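Local coordinates for protein DNA-(apurinic or apyrimidinic site) endonuclease 2 (Xenopus laevis, PDB 6WCD) that incises DNA at abasic sites as a weak endonuclease of base excision repair and also digests DNA strands in the 3' to 5' direction, at residues A[116-121]-A[154-159]. Residues are numbered along the deposited sequence; the frame is centred on the assembly and turned at random.
Sequences EGRAVL and KTYKLR. With BU1 (1,4-butanediol), chain G.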
loop_
_atom_site.group_PDB
_atom_site.type_symbol
_atom_site.label_atom_id
_atom_site.label_comp_id
_atom_site.label_asym_id
_atom_site.label_seq_id
_atom_site.Cartn_x
_atom_site.Cartn_y
_atom_site.Cartn_z
ATOM N N GLU A 116 -0.313 -14.411 -0.958
ATOM C CA GLU A 116 0.363 -13.922 -2.149
ATOM C C GLU A 116 1.182 -12.654 -1.898
ATOM O O GLU A 116 1.618 -11.999 -2.844
ATOM C CB GLU A 116 -0.648 -13.666 -3.276
ATOM C CG GLU A 116 -1.328 -14.930 -3.740
ATOM C CD GLU A 116 -2.210 -14.776 -4.986
ATOM O OE1 GLU A 116 -2.294 -13.666 -5.607
ATOM O OE2 GLU A 116 -2.868 -15.811 -5.339
ATOM N N GLY A 117 1.445 -12.337 -0.647
ATOM C CA GLY A 117 2.305 -11.192 -0.356
ATOM C C GLY A 117 1.719 -9.863 -0.769
ATOM O O GLY A 117 2.422 -9.018 -1.331
ATOM N N ARG A 118 0.428 -9.670 -0.540
ATOM C CA ARG A 118 -0.252 -8.490 -1.048
ATOM C C ARG A 118 -0.616 -7.433 -0.027
ATOM O O ARG A 118 -1.194 -6.407 -0.389
ATOM C CB ARG A 118 -1.544 -8.935 -1.748
ATOM C CG ARG A 118 -1.271 -9.767 -2.995
ATOM C CD ARG A 118 -2.564 -10.128 -3.745
ATOM N NE ARG A 118 -2.206 -10.872 -4.932
ATOM C CZ ARG A 118 -1.691 -10.361 -6.033
ATOM N NH1 ARG A 118 -1.297 -11.137 -7.016
ATOM N NH2 ARG A 118 -1.622 -9.052 -6.173
ATOM N N ALA A 119 -0.333 -7.634 1.241
ATOM C CA ALA A 119 -0.655 -6.628 2.245
ATOM C C ALA A 119 0.308 -6.679 3.422
ATOM O O ALA A 119 0.666 -7.765 3.904
ATOM C CB ALA A 119 -2.066 -6.809 2.772
ATOM N N VAL A 120 0.712 -5.527 3.901
ATOM C CA VAL A 120 1.467 -5.413 5.138
ATOM C C VAL A 120 0.921 -4.190 5.869
ATOM O O VAL A 120 0.591 -3.166 5.251
ATOM C CB VAL A 120 2.994 -5.381 4.895
ATOM C CG1 VAL A 120 3.420 -4.180 4.188
ATOM C CG2 VAL A 120 3.763 -5.562 6.219
ATOM N N LEU A 121 0.750 -4.347 7.156
ATOM C CA LEU A 121 0.201 -3.309 8.038
ATOM C C LEU A 121 1.245 -2.883 9.047
ATOM O O LEU A 121 1.894 -3.724 9.682
ATOM C CB LEU A 121 -1.030 -3.782 8.809
ATOM C CG LEU A 121 -2.282 -3.938 7.941
ATOM C CD1 LEU A 121 -2.200 -5.066 6.972
ATOM C CD2 LEU A 121 -3.504 -4.072 8.860
ATOM N N LYS A 154 -10.958 -13.148 -11.150
ATOM C CA LYS A 154 -11.841 -12.003 -10.960
ATOM C C LYS A 154 -12.552 -12.089 -9.611
ATOM O O LYS A 154 -12.651 -11.109 -8.888
ATOM C CB LYS A 154 -12.846 -11.905 -12.093
ATOM C CG LYS A 154 -13.692 -10.652 -12.023
ATOM C CD LYS A 154 -14.784 -10.688 -13.111
ATOM C CE LYS A 154 -15.738 -9.509 -12.971
ATOM N NZ LYS A 154 -16.729 -9.414 -14.088
ATOM N N THR A 155 -12.989 -13.299 -9.271
ATOM C CA THR A 155 -13.609 -13.504 -7.962
ATOM C C THR A 155 -12.621 -13.252 -6.847
ATOM O O THR A 155 -12.920 -12.547 -5.875
ATOM C CB THR A 155 -14.104 -14.943 -7.864
ATOM O OG1 THR A 155 -14.978 -15.243 -8.956
ATOM C CG2 THR A 155 -14.859 -15.158 -6.574
ATOM N N TYR A 156 -11.395 -13.745 -7.009
ATOM C CA TYR A 156 -10.351 -13.484 -6.020
ATOM C C TYR A 156 -10.165 -11.996 -5.776
ATOM O O TYR A 156 -10.047 -11.542 -4.656
ATOM C CB TYR A 156 -9.054 -14.172 -6.509
ATOM C CG TYR A 156 -7.851 -14.099 -5.615
ATOM C CD1 TYR A 156 -7.684 -15.002 -4.594
ATOM C CD2 TYR A 156 -6.873 -13.165 -5.803
ATOM C CE1 TYR A 156 -6.596 -14.921 -3.739
ATOM C CE2 TYR A 156 -5.764 -13.068 -4.945
ATOM C CZ TYR A 156 -5.643 -14.030 -3.946
ATOM O OH TYR A 156 -4.545 -13.948 -3.083
ATOM N N LYS A 157 -10.121 -11.204 -6.858
ATOM C CA LYS A 157 -9.896 -9.778 -6.734
ATOM C C LYS A 157 -11.023 -9.102 -5.926
ATOM O O LYS A 157 -10.756 -8.268 -5.041
ATOM C CB LYS A 157 -9.786 -9.172 -8.150
ATOM C CG LYS A 157 -9.526 -7.658 -8.116
ATOM C CD LYS A 157 -9.523 -7.091 -9.552
ATOM C CE LYS A 157 -9.093 -5.612 -9.475
ATOM N NZ LYS A 157 -9.103 -4.948 -10.801
ATOM N N LEU A 158 -12.276 -9.468 -6.243
ATOM C CA LEU A 158 -13.415 -8.838 -5.567
ATOM C C LEU A 158 -13.455 -9.265 -4.097
ATOM O O LEU A 158 -13.757 -8.451 -3.223
ATOM C CB LEU A 158 -14.705 -9.166 -6.296
ATOM C CG LEU A 158 -14.729 -8.665 -7.758
ATOM C CD1 LEU A 158 -15.951 -9.182 -8.493
ATOM C CD2 LEU A 158 -14.747 -7.154 -7.761
ATOM N N ARG A 159 -13.119 -10.535 -3.828
ATOM C CA ARG A 159 -13.046 -10.988 -2.430
ATOM C C ARG A 159 -11.925 -10.328 -1.670
ATOM O O ARG A 159 -12.079 -10.005 -0.491
ATOM C CB ARG A 159 -12.951 -12.500 -2.408
ATOM C CG ARG A 159 -14.214 -13.194 -2.960
ATOM C CD ARG A 159 -15.385 -13.004 -2.068
ATOM N NE ARG A 159 -15.288 -13.930 -0.949
ATOM C CZ ARG A 159 -16.267 -14.149 -0.100
ATOM N NH1 ARG A 159 -17.364 -13.409 -0.166
ATOM N NH2 ARG A 159 -16.144 -15.117 0.806
HETATM C C1 BU1 G . -10.801 -3.064 -12.625
HETATM C C2 BU1 G . -11.971 -3.370 -11.678
HETATM C C3 BU1 G . -12.055 -4.856 -11.301
HETATM C C4 BU1 G . -13.416 -5.458 -11.673
HETATM O O5 BU1 G . -11.121 -1.951 -13.431
HETATM O O6 BU1 G . -13.211 -6.766 -12.147
#
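Glu116 and Tyr156 reach for each other from opposite directions, joining the loop ahead of strand 119-127 to helix 152-173 in the DNase I-like catalytic domain of APE2. Followed outward, Glu116 shows how a carboxylate can lie against a phenol without hydrogen-bonding to it. Its CB lies 3.9 Å from Tyr156 OH, and CG, anti to the carbonyl carbon (chi1 -64°), comes to 3.4 Å from the same oxygen. The chain runs on extended, which brings CD within 3.1 Å of Tyr156 OH. Carboxylate and ring planes are 25° apart; OE1 comes 3.6 Å from Tyr156 CE2, and OE2 equally close to CZ. Neither oxygen has the angle for a hydrogen bond to the hydroxyl, which is hydrogen-bonded to the carbonyl oxygen of Ser112. OE1 serves Arg118 instead: NE (2.9 Å from OE1) and NH1 both grip that one atom side-on, and Arg153 adds a second salt bridge. The Arg118 guanidinium stands 77° from the Tyr156 ring, with NE near the ring plane at its edge, 4.2 Å from Tyr156 CE2, and its NH2 hydrogen-bonds to the carbonyl oxygen of Tyr142, a probable active-site residue. Two arginines on one oxygen probably stabilise the ionised carboxylate, which probably helps to hold Arg118 in place.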